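Local coordinates for metallo-carboxypeptidase (Pseudomonas aeruginosa, PDB 4A39), which probably acts as a zinc-dependent M14 metallocarboxypeptidase of the cytosolic type, cleaving residues from the C-terminal ends of peptide or protein chains, at residues V144-V149 / D157-R162; T151-R156 / R250-W255; W188-L193 / L214-N219. All coordinates share one frame; numbering follows the deposited sequence.

Contact 1 of 3, residues V144-V149 / D157-R162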
loop_
_atom_site.group_PDB
_atom_site.type_symbol
_atom_site.label_atom_id
_atom_site.label_comp_id
_atom_site.label_asym_id
_atom_site.label_seq_id
_atom_site.Cartn_x
_atom_site.Cartn_y
_atom_site.Cartn_z
ATOM N N VAL A 144 -0.401 -17.670 -15.009
ATOM C CA VAL A 144 -1.190 -16.546 -14.513
ATOM C C VAL A 144 -2.419 -16.264 -15.369
ATOM O O VAL A 144 -2.334 -16.170 -16.596
ATOM C CB VAL A 144 -0.340 -15.258 -14.438
ATOM C CG1 VAL A 144 -1.150 -14.129 -13.819
ATOM C CG2 VAL A 144 0.921 -15.514 -13.627
ATOM N N GLU A 145 -3.563 -16.125 -14.709
ATOM C CA GLU A 145 -4.814 -15.844 -15.398
ATOM C C GLU A 145 -5.690 -14.925 -14.565
ATOM O O GLU A 145 -5.537 -14.854 -13.346
ATOM C CB GLU A 145 -5.572 -17.143 -15.667
ATOM C CG GLU A 145 -5.011 -17.979 -16.801
ATOM C CD GLU A 145 -5.744 -19.296 -16.962
ATOM O OE1 GLU A 145 -6.982 -19.317 -16.777
ATOM O OE2 GLU A 145 -5.087 -20.309 -17.282
ATOM N N ARG A 146 -6.594 -14.206 -15.225
ATOM C CA ARG A 146 -7.507 -13.337 -14.500
ATOM C C ARG A 146 -8.673 -14.229 -14.098
ATOM O O ARG A 146 -9.528 -14.567 -14.922
ATOM C CB ARG A 146 -8.010 -12.183 -15.372
ATOM C CG ARG A 146 -8.710 -11.103 -14.560
ATOM C CD ARG A 146 -9.295 -10.005 -15.429
ATOM N NE ARG A 146 -10.466 -10.466 -16.170
ATOM C CZ ARG A 146 -11.256 -9.673 -16.888
ATOM N NH1 ARG A 146 -11.003 -8.373 -16.969
ATOM N NH2 ARG A 146 -12.309 -10.181 -17.517
ATOM N N LEU A 147 -8.695 -14.623 -12.830
ATOM C CA LEU A 147 -9.733 -15.502 -12.304
ATOM C C LEU A 147 -11.110 -14.860 -12.279
ATOM O O LEU A 147 -12.102 -15.473 -12.677
ATOM C CB LEU A 147 -9.368 -15.956 -10.888
ATOM C CG LEU A 147 -10.361 -16.922 -10.240
ATOM C CD1 LEU A 147 -10.475 -18.182 -11.089
ATOM C CD2 LEU A 147 -9.908 -17.268 -8.833
ATOM N N ALA A 148 -11.166 -13.625 -11.804
ATOM C CA ALA A 148 -12.422 -12.895 -11.709
ATOM C C ALA A 148 -12.154 -11.400 -11.784
ATOM O O ALA A 148 -11.007 -10.966 -11.729
ATOM C CB ALA A 148 -13.113 -13.231 -10.396
ATOM N N VAL A 149 -13.217 -10.613 -11.907
ATOM C CA VAL A 149 -13.073 -9.168 -11.971
ATOM C C VAL A 149 -14.259 -8.493 -11.284
ATOM O O VAL A 149 -15.419 -8.815 -11.560
ATOM C CB VAL A 149 -12.953 -8.677 -13.446
ATOM C CG1 VAL A 149 -14.229 -8.976 -14.218
ATOM C CG2 VAL A 149 -12.630 -7.197 -13.476
ATOM N N ASP A 157 -12.209 -1.523 -12.975
ATOM C CA ASP A 157 -11.937 -2.937 -12.721
ATOM C C ASP A 157 -11.161 -3.258 -11.448
ATOM O O ASP A 157 -10.217 -2.559 -11.092
ATOM C CB ASP A 157 -11.157 -3.558 -13.886
ATOM C CG ASP A 157 -12.013 -3.808 -15.111
ATOM O OD1 ASP A 157 -13.226 -4.034 -14.949
ATOM O OD2 ASP A 157 -11.462 -3.806 -16.233
ATOM N N ILE A 158 -11.567 -4.340 -10.785
ATOM C CA ILE A 158 -10.885 -4.844 -9.593
ATOM C C ILE A 158 -10.467 -6.261 -10.002
ATOM O O ILE A 158 -11.192 -7.224 -9.753
ATOM C CB ILE A 158 -11.824 -4.963 -8.365
ATOM C CG1 ILE A 158 -12.557 -3.645 -8.112
ATOM C CG2 ILE A 158 -11.012 -5.366 -7.141
ATOM C CD1 ILE A 158 -11.660 -2.521 -7.700
ATOM N N GLU A 159 -9.311 -6.391 -10.641
ATOM C CA GLU A 159 -8.856 -7.705 -11.090
ATOM C C GLU A 159 -8.384 -8.637 -9.985
ATOM O O GLU A 159 -7.681 -8.222 -9.068
ATOM C CB GLU A 159 -7.722 -7.566 -12.111
ATOM C CG GLU A 159 -8.106 -6.812 -13.372
ATOM C CD GLU A 159 -7.686 -5.359 -13.332
ATOM O OE1 GLU A 159 -7.645 -4.783 -12.222
ATOM O OE2 GLU A 159 -7.406 -4.793 -14.412
ATOM N N LEU A 160 -8.788 -9.901 -10.089
ATOM C CA LEU A 160 -8.362 -10.941 -9.159
ATOM C C LEU A 160 -7.554 -11.900 -10.024
ATOM O O LEU A 160 -8.105 -12.576 -10.898
ATOM C CB LEU A 160 -9.561 -11.680 -8.553
ATOM C CG LEU A 160 -9.242 -12.963 -7.770
ATOM C CD1 LEU A 160 -8.191 -12.681 -6.703
ATOM C CD2 LEU A 160 -10.517 -13.510 -7.143
ATOM N N LEU A 161 -6.247 -11.941 -9.797
ATOM C CA LEU A 161 -5.369 -12.809 -10.573
ATOM C C LEU A 161 -5.067 -14.085 -9.810
ATOM O O LEU A 161 -4.979 -14.069 -8.587
ATOM C CB LEU A 161 -4.048 -12.094 -10.876
ATOM C CG LEU A 161 -4.137 -10.690 -11.480
ATOM C CD1 LEU A 161 -2.741 -10.093 -11.583
ATOM C CD2 LEU A 161 -4.811 -10.753 -12.846
ATOM N N ARG A 162 -4.929 -15.196 -10.531
ATOM C CA ARG A 162 -4.595 -16.460 -9.887
ATOM C C ARG A 162 -3.373 -17.065 -10.546
ATOM O O ARG A 162 -3.292 -17.158 -11.775
ATOM C CB ARG A 162 -5.757 -17.468 -9.941
ATOM C CG ARG A 162 -5.364 -18.831 -9.343
ATOM C CD ARG A 162 -6.556 -19.707 -8.986
ATOM N NE ARG A 162 -7.257 -20.216 -10.159
ATOM C CZ ARG A 162 -8.313 -21.020 -10.098
ATOM N NH1 ARG A 162 -8.788 -21.402 -8.919
ATOM N NH2 ARG A 162 -8.893 -21.445 -11.213
HETATM O O HOH W 1 -12.580 -6.155 -17.815
#

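Contact 2 of 3, residues T151-R156 / R250-W255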
loop_
_atom_site.group_PDB
_atom_site.type_symbol
_atom_site.label_atom_id
_atom_site.label_comp_id
_atom_site.label_asym_id
_atom_site.label_seq_id
_atom_site.Cartn_x
_atom_site.Cartn_y
_atom_site.Cartn_z
ATOM N N THR A 151 -16.192 -4.747 -9.789
ATOM C CA THR A 151 -16.465 -3.415 -10.309
ATOM C C THR A 151 -16.592 -2.402 -9.179
ATOM O O THR A 151 -17.396 -2.571 -8.262
ATOM C CB THR A 151 -17.758 -3.419 -11.144
ATOM O OG1 THR A 151 -17.630 -4.373 -12.206
ATOM C CG2 THR A 151 -18.022 -2.046 -11.735
ATOM N N SER A 152 -15.784 -1.350 -9.250
ATOM C CA SER A 152 -15.797 -0.308 -8.231
ATOM C C SER A 152 -17.054 0.548 -8.338
ATOM O O SER A 152 -17.808 0.451 -9.305
ATOM C CB SER A 152 -14.570 0.590 -8.386
ATOM O OG SER A 152 -14.689 1.385 -9.555
ATOM N N VAL A 153 -17.273 1.391 -7.339
ATOM C CA VAL A 153 -18.434 2.267 -7.334
ATOM C C VAL A 153 -18.550 3.060 -8.635
ATOM O O VAL A 153 -19.648 3.208 -9.188
ATOM C CB VAL A 153 -18.369 3.249 -6.146
ATOM C CG1 VAL A 153 -19.469 4.291 -6.268
ATOM C CG2 VAL A 153 -18.503 2.483 -4.840
ATOM N N GLN A 154 -17.419 3.550 -9.136
ATOM C CA GLN A 154 -17.420 4.342 -10.359
ATOM C C GLN A 154 -17.134 3.569 -11.648
ATOM O O GLN A 154 -16.831 4.167 -12.679
ATOM C CB GLN A 154 -16.447 5.513 -10.220
ATOM C CG GLN A 154 -16.748 6.402 -9.017
ATOM C CD GLN A 154 -15.930 7.672 -9.021
ATOM O OE1 GLN A 154 -14.733 7.642 -9.290
ATOM N NE2 GLN A 154 -16.573 8.799 -8.716
ATOM N N GLY A 155 -17.217 2.245 -11.587
ATOM C CA GLY A 155 -17.013 1.442 -12.783
ATOM C C GLY A 155 -15.600 1.130 -13.238
ATOM O O GLY A 155 -15.345 1.040 -14.438
ATOM N N ARG A 156 -14.680 0.973 -12.294
ATOM C CA ARG A 156 -13.305 0.628 -12.632
ATOM C C ARG A 156 -13.086 -0.837 -12.248
ATOM O O ARG A 156 -13.716 -1.340 -11.316
ATOM C CB ARG A 156 -12.327 1.542 -11.888
ATOM C CG ARG A 156 -12.412 3.004 -12.325
ATOM C CD ARG A 156 -11.276 3.839 -11.748
ATOM N NE ARG A 156 -11.271 5.195 -12.294
ATOM C CZ ARG A 156 -12.090 6.169 -11.904
ATOM N NH1 ARG A 156 -12.986 5.950 -10.951
ATOM N NH2 ARG A 156 -12.019 7.363 -12.480
ATOM N N ARG A 250 -22.313 0.114 -1.477
ATOM C CA ARG A 250 -21.363 1.030 -0.847
ATOM C C ARG A 250 -19.903 0.566 -0.842
ATOM O O ARG A 250 -18.991 1.390 -0.937
ATOM C CB ARG A 250 -21.819 1.326 0.581
ATOM C CG ARG A 250 -20.995 2.381 1.297
ATOM C CD ARG A 250 -21.488 2.587 2.722
ATOM N NE ARG A 250 -20.716 3.612 3.422
ATOM C CZ ARG A 250 -20.731 4.907 3.115
ATOM N NH1 ARG A 250 -21.484 5.350 2.116
ATOM N NH2 ARG A 250 -19.984 5.764 3.803
ATOM N N SER A 251 -19.682 -0.740 -0.730
ATOM C CA SER A 251 -18.318 -1.268 -0.716
ATOM C C SER A 251 -18.170 -2.458 -1.655
ATOM O O SER A 251 -17.701 -3.525 -1.255
ATOM C CB SER A 251 -17.927 -1.669 0.711
ATOM O OG SER A 251 -18.952 -2.413 1.355
ATOM N N PRO A 252 -18.544 -2.277 -2.934
ATOM C CA PRO A 252 -18.458 -3.348 -3.932
ATOM C C PRO A 252 -17.083 -3.992 -4.049
ATOM O O PRO A 252 -16.965 -5.173 -4.381
ATOM C CB PRO A 252 -18.893 -2.652 -5.222
ATOM C CG PRO A 252 -18.455 -1.228 -4.999
ATOM C CD PRO A 252 -18.871 -0.990 -3.576
ATOM N N GLU A 253 -16.044 -3.207 -3.782
ATOM C CA GLU A 253 -14.679 -3.707 -3.859
ATOM C C GLU A 253 -14.465 -4.845 -2.859
ATOM O O GLU A 253 -13.859 -5.866 -3.182
ATOM C CB GLU A 253 -13.694 -2.569 -3.579
ATOM C CG GLU A 253 -13.781 -1.420 -4.580
ATOM C CD GLU A 253 -14.761 -0.317 -4.184
ATOM O OE1 GLU A 253 -15.513 -0.472 -3.193
ATOM O OE2 GLU A 253 -14.776 0.719 -4.879
ATOM N N VAL A 254 -14.971 -4.664 -1.645
ATOM C CA VAL A 254 -14.831 -5.676 -0.602
ATOM C C VAL A 254 -15.843 -6.805 -0.797
ATOM O O VAL A 254 -15.531 -7.976 -0.571
ATOM C CB VAL A 254 -15.002 -5.035 0.796
ATOM C CG1 VAL A 254 -15.119 -6.112 1.867
ATOM C CG2 VAL A 254 -13.798 -4.140 1.089
ATOM N N TRP A 255 -17.050 -6.451 -1.226
ATOM C CA TRP A 255 -18.098 -7.440 -1.469
ATOM C C TRP A 255 -17.605 -8.470 -2.487
ATOM O O TRP A 255 -17.837 -9.676 -2.342
ATOM C CB TRP A 255 -19.359 -6.736 -1.988
ATOM C CG TRP A 255 -20.487 -7.665 -2.316
ATOM C CD1 TRP A 255 -20.694 -8.324 -3.495
ATOM C CD2 TRP A 255 -21.545 -8.062 -1.441
ATOM N NE1 TRP A 255 -21.820 -9.108 -3.407
ATOM C CE2 TRP A 255 -22.363 -8.967 -2.156
ATOM C CE3 TRP A 255 -21.885 -7.742 -0.120
ATOM C CZ2 TRP A 255 -23.498 -9.557 -1.593
ATOM C CZ3 TRP A 255 -23.016 -8.329 0.440
ATOM C CH2 TRP A 255 -23.809 -9.227 -0.296
#

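Contact 3 of 3, residues W188-L193 / L214-N219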
loop_
_atom_site.group_PDB
_atom_site.type_symbol
_atom_site.label_atom_id
_atom_site.label_comp_id
_atom_site.label_asym_id
_atom_site.label_seq_id
_atom_site.Cartn_x
_atom_site.Cartn_y
_atom_site.Cartn_z
ATOM N N TRP A 188 3.043 -1.084 -5.126
ATOM C CA TRP A 188 4.441 -1.254 -5.522
ATOM C C TRP A 188 4.875 -2.637 -5.033
ATOM O O TRP A 188 5.570 -3.374 -5.737
ATOM C CB TRP A 188 5.337 -0.174 -4.903
ATOM C CG TRP A 188 5.323 1.121 -5.667
ATOM C CD1 TRP A 188 4.729 2.294 -5.292
ATOM C CD2 TRP A 188 5.932 1.369 -6.940
ATOM N NE1 TRP A 188 4.933 3.256 -6.251
ATOM C CE2 TRP A 188 5.666 2.716 -7.275
ATOM C CE3 TRP A 188 6.676 0.583 -7.832
ATOM C CZ2 TRP A 188 6.118 3.300 -8.465
ATOM C CZ3 TRP A 188 7.128 1.163 -9.019
ATOM C CH2 TRP A 188 6.846 2.511 -9.322
ATOM N N PHE A 189 4.451 -2.982 -3.820
ATOM C CA PHE A 189 4.751 -4.285 -3.218
ATOM C C PHE A 189 4.236 -5.385 -4.158
ATOM O O PHE A 189 4.920 -6.378 -4.413
ATOM C CB PHE A 189 4.064 -4.370 -1.841
ATOM C CG PHE A 189 4.136 -5.729 -1.172
ATOM C CD1 PHE A 189 3.293 -6.765 -1.572
ATOM C CD2 PHE A 189 4.998 -5.949 -0.100
ATOM C CE1 PHE A 189 3.301 -7.996 -0.913
ATOM C CE2 PHE A 189 5.014 -7.176 0.571
ATOM C CZ PHE A 189 4.162 -8.202 0.163
ATOM N N MET A 190 3.028 -5.199 -4.680
ATOM C CA MET A 190 2.433 -6.179 -5.584
ATOM C C MET A 190 3.216 -6.293 -6.892
ATOM O O MET A 190 3.342 -7.385 -7.446
ATOM C CB MET A 190 0.978 -5.807 -5.879
ATOM C CG MET A 190 0.094 -5.734 -4.637
ATOM S SD MET A 190 -0.027 -7.301 -3.726
ATOM C CE MET A 190 -1.165 -8.212 -4.768
ATOM N N GLU A 191 3.738 -5.175 -7.392
ATOM C CA GLU A 191 4.516 -5.208 -8.630
ATOM C C GLU A 191 5.769 -6.070 -8.451
ATOM O O GLU A 191 6.146 -6.825 -9.345
ATOM C CB GLU A 191 4.918 -3.792 -9.069
ATOM C CG GLU A 191 5.803 -3.772 -10.319
ATOM C CD GLU A 191 6.104 -2.373 -10.817
ATOM O OE1 GLU A 191 5.148 -1.616 -11.087
ATOM O OE2 GLU A 191 7.298 -2.030 -10.948
ATOM N N GLY A 192 6.410 -5.959 -7.292
ATOM C CA GLY A 192 7.603 -6.748 -7.032
ATOM C C GLY A 192 7.276 -8.225 -6.964
ATOM O O GLY A 192 8.009 -9.069 -7.494
ATOM N N LEU A 193 6.164 -8.534 -6.306
ATOM C CA LEU A 193 5.708 -9.907 -6.152
ATOM C C LEU A 193 5.459 -10.522 -7.532
ATOM O O LEU A 193 5.983 -11.592 -7.858
ATOM C CB LEU A 193 4.427 -9.911 -5.305
ATOM C CG LEU A 193 3.816 -11.222 -4.808
ATOM C CD1 LEU A 193 2.856 -10.918 -3.660
ATOM C CD2 LEU A 193 3.097 -11.930 -5.938
ATOM N N LEU A 214 -1.566 -18.723 -5.968
ATOM C CA LEU A 214 -1.636 -17.379 -5.415
ATOM C C LEU A 214 -2.860 -16.658 -5.960
ATOM O O LEU A 214 -3.139 -16.713 -7.158
ATOM C CB LEU A 214 -0.380 -16.585 -5.772
ATOM C CG LEU A 214 0.960 -17.251 -5.453
ATOM C CD1 LEU A 214 2.080 -16.311 -5.861
ATOM C CD2 LEU A 214 1.052 -17.591 -3.972
ATOM N N TYR A 215 -3.601 -16.013 -5.060
ATOM C CA TYR A 215 -4.788 -15.234 -5.410
ATOM C C TYR A 215 -4.381 -13.799 -5.086
ATOM O O TYR A 215 -4.218 -13.435 -3.918
ATOM C CB TYR A 215 -5.981 -15.677 -4.562
ATOM C CG TYR A 215 -6.519 -17.042 -4.950
ATOM C CD1 TYR A 215 -5.805 -18.204 -4.660
ATOM C CD2 TYR A 215 -7.733 -17.167 -5.621
ATOM C CE1 TYR A 215 -6.288 -19.459 -5.028
ATOM C CE2 TYR A 215 -8.229 -18.421 -5.993
ATOM C CZ TYR A 215 -7.501 -19.559 -5.691
ATOM O OH TYR A 215 -7.992 -20.800 -6.036
ATOM N N LEU A 216 -4.227 -12.992 -6.132
ATOM C CA LEU A 216 -3.747 -11.623 -5.982
ATOM C C LEU A 216 -4.678 -10.523 -6.464
ATOM O O LEU A 216 -5.251 -10.614 -7.547
ATOM C CB LEU A 216 -2.428 -11.480 -6.747
ATOM C CG LEU A 216 -1.388 -12.595 -6.611
ATOM C CD1 LEU A 216 -0.267 -12.363 -7.613
ATOM C CD2 LEU A 216 -0.854 -12.638 -5.191
ATOM N N VAL A 217 -4.805 -9.475 -5.657
ATOM C CA VAL A 217 -5.610 -8.310 -6.023
ATOM C C VAL A 217 -4.668 -7.114 -5.923
ATOM O O VAL A 217 -4.471 -6.565 -4.843
ATOM C CB VAL A 217 -6.796 -8.082 -5.060
ATOM C CG1 VAL A 217 -7.527 -6.800 -5.448
ATOM C CG2 VAL A 217 -7.763 -9.266 -5.117
ATOM N N PRO A 218 -4.062 -6.705 -7.052
ATOM C CA PRO A 218 -3.126 -5.576 -7.121
ATOM C C PRO A 218 -3.623 -4.246 -6.558
ATOM O O PRO A 218 -2.837 -3.484 -5.987
ATOM C CB PRO A 218 -2.806 -5.486 -8.609
ATOM C CG PRO A 218 -2.871 -6.918 -9.036
ATOM C CD PRO A 218 -4.131 -7.395 -8.353
ATOM N N ASN A 219 -4.906 -3.944 -6.740
ATOM C CA ASN A 219 -5.448 -2.697 -6.202
ATOM C C ASN A 219 -6.925 -2.797 -5.840
ATOM O O ASN A 219 -7.793 -2.995 -6.698
ATOM C CB ASN A 219 -5.222 -1.535 -7.172
ATOM C CG ASN A 219 -5.475 -0.189 -6.520
ATOM O OD1 ASN A 219 -6.619 0.177 -6.253
ATOM N ND2 ASN A 219 -4.402 0.546 -6.238
#

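Contact 1 of 3, residues V144-V149 / D157-R162
L147 lays its CD1 methyl over one face of the R162 guanidinium, off centre toward the rim, with CD1 3.6 Å from NH2. The arginine chain leaves the strand extended and then bends at chi3 (71°), which turns the flat group beneath the leucine; R162 NH1 is hydrogen-bonded to the Y215 hydroxyl. The other L147 methyl, CD2, meets L160 CD2 at 4.2 Å, the two leucines side by side, pointing the same way. These strands, 144-151 and 157-163, form a beta hairpin edging the carboxypeptidase sheet, interrupted by a classic beta bulge where L147 and A148 both face L160. L160 O receives two weak bonds, from L147 N at 2.9 Å and A148 N at 3.4 Å, while L160 N returns a sounder one to A148 O (3.0 Å). On the E145 side of the bulge regular antiparallel pairing holds, R162 N reaching E145 O at 2.9 Å, almost straight (169°). The R146 guanidinium rests over V149 CB, and a water in its plane accepts from R146 NH1 (2.8 Å) and donates to D157 OD2 (3.0 Å). The R146 and E159 side chains cross where CD meets CG, and E159 OE1 is hydrogen-bonded to H131 NE2.

Contact 2 of 3, residues T151-R156 / R250-W255
S152 OG has two partners: it accepts the backbone N-H of R156 at 2.8 Å, and it is hydrogen-bonded to D223 OD1. Its chi1 of 71° sets the hydroxyl between the backbone N and carbonyl carbon, in reach of R156 N across the type I turn S152-G155, the tip of the hairpin joining strands 144-151 and 157-163. G155 N closes that turn on S152 O. Against this tip packs the first turn of helix 252-264, touching it through P252 and E253. The CB, CG and CD atoms of P252 meet the loop: CB lies 3.4 Å from T151 O, and CD 3.7 Å from V153 CG2, the valine crossing the ring at a slant. CG2 is the V153 branch that lies against the proline. E253 is bent at chi2 (90°), which brings its buried carboxylate alongside the start of the turn. OE1 is held by N233 ND2, whereas OE2 lies 3.5 Å from S152 CB, and 3.6 Å from V153 N without a hydrogen bond to it.

Contact 3 of 3, residues W188-L193 / L214-N219
L214, the first residue of the strand segment to meet the helix, touches it lightly, its CD1 lying 4.5 Å from CD2 of L193. Two residues on, L216 takes up the main apolar contact. Its CD1 and CD2 both approach that same L193 methyl, CD1 at 3.8 Å from L193 CD2 and CD2 at 4.1 Å, so the single leucine branch sits over the fork of the other, the two side chains crossing at an angle. L193 reaches this point because its CG stands anti to the backbone N (chi1 -171°), carrying CD2 out from the helix toward the sheet. L216 also offers CB to the terminal methyl of M190, 4.0 Å from CE. V217 turns its own side chain to the far face of the sheet and meets the methionine through its backbone: V217 O lies 3.7 Å from M190 CE. Bent twice (chi2 -61°, chi3 -77°), the methionine chain brings CE up against V217 O while CG stays over the next residue. That residue is P218, where the strand has ended; its O lies 3.9 Å from M190 CG, and P218 CA and M190 CA, 5.8 Å apart, are the closest CA pair of the two segments. M190 also rests on V175 and A177 of strand 171-177, and L193 on L377 of helix 366-383. The axes of segments 188-193 and 214-217 pass 10.3 Å apart. Helix 185-196 covers strand 212-217 within a beta-alpha-beta crossover from strand 171-177, part of the alpha/beta fold of zinc carboxypeptidases.

Contacts 1 and 3 meet in one mixed sheet, where strands 157-163 and 212-217 are neighbours: L161 O and L216 N lie 2.8 Å apart in a probable backbone hydrogen bond, and L147 CD2 packs 3.5 Å from Y215 CE2. Contact 2 continues the hairpin of contact 1 at its turn, and I158 CD1 touches E253 CG at 3.9 Å. Contacts 2 and 3 do not touch (nearest atoms about 7 Å apart). The zinc ligands H180, E183 and H273 also line the (2-guanidinoethylmercapto)succinic acid pocket, and none of the three contacts supplies a residue to either. The side chains of M190 and E253 lie about 13 Å and 14 Å from the zinc; contact 1 is remote.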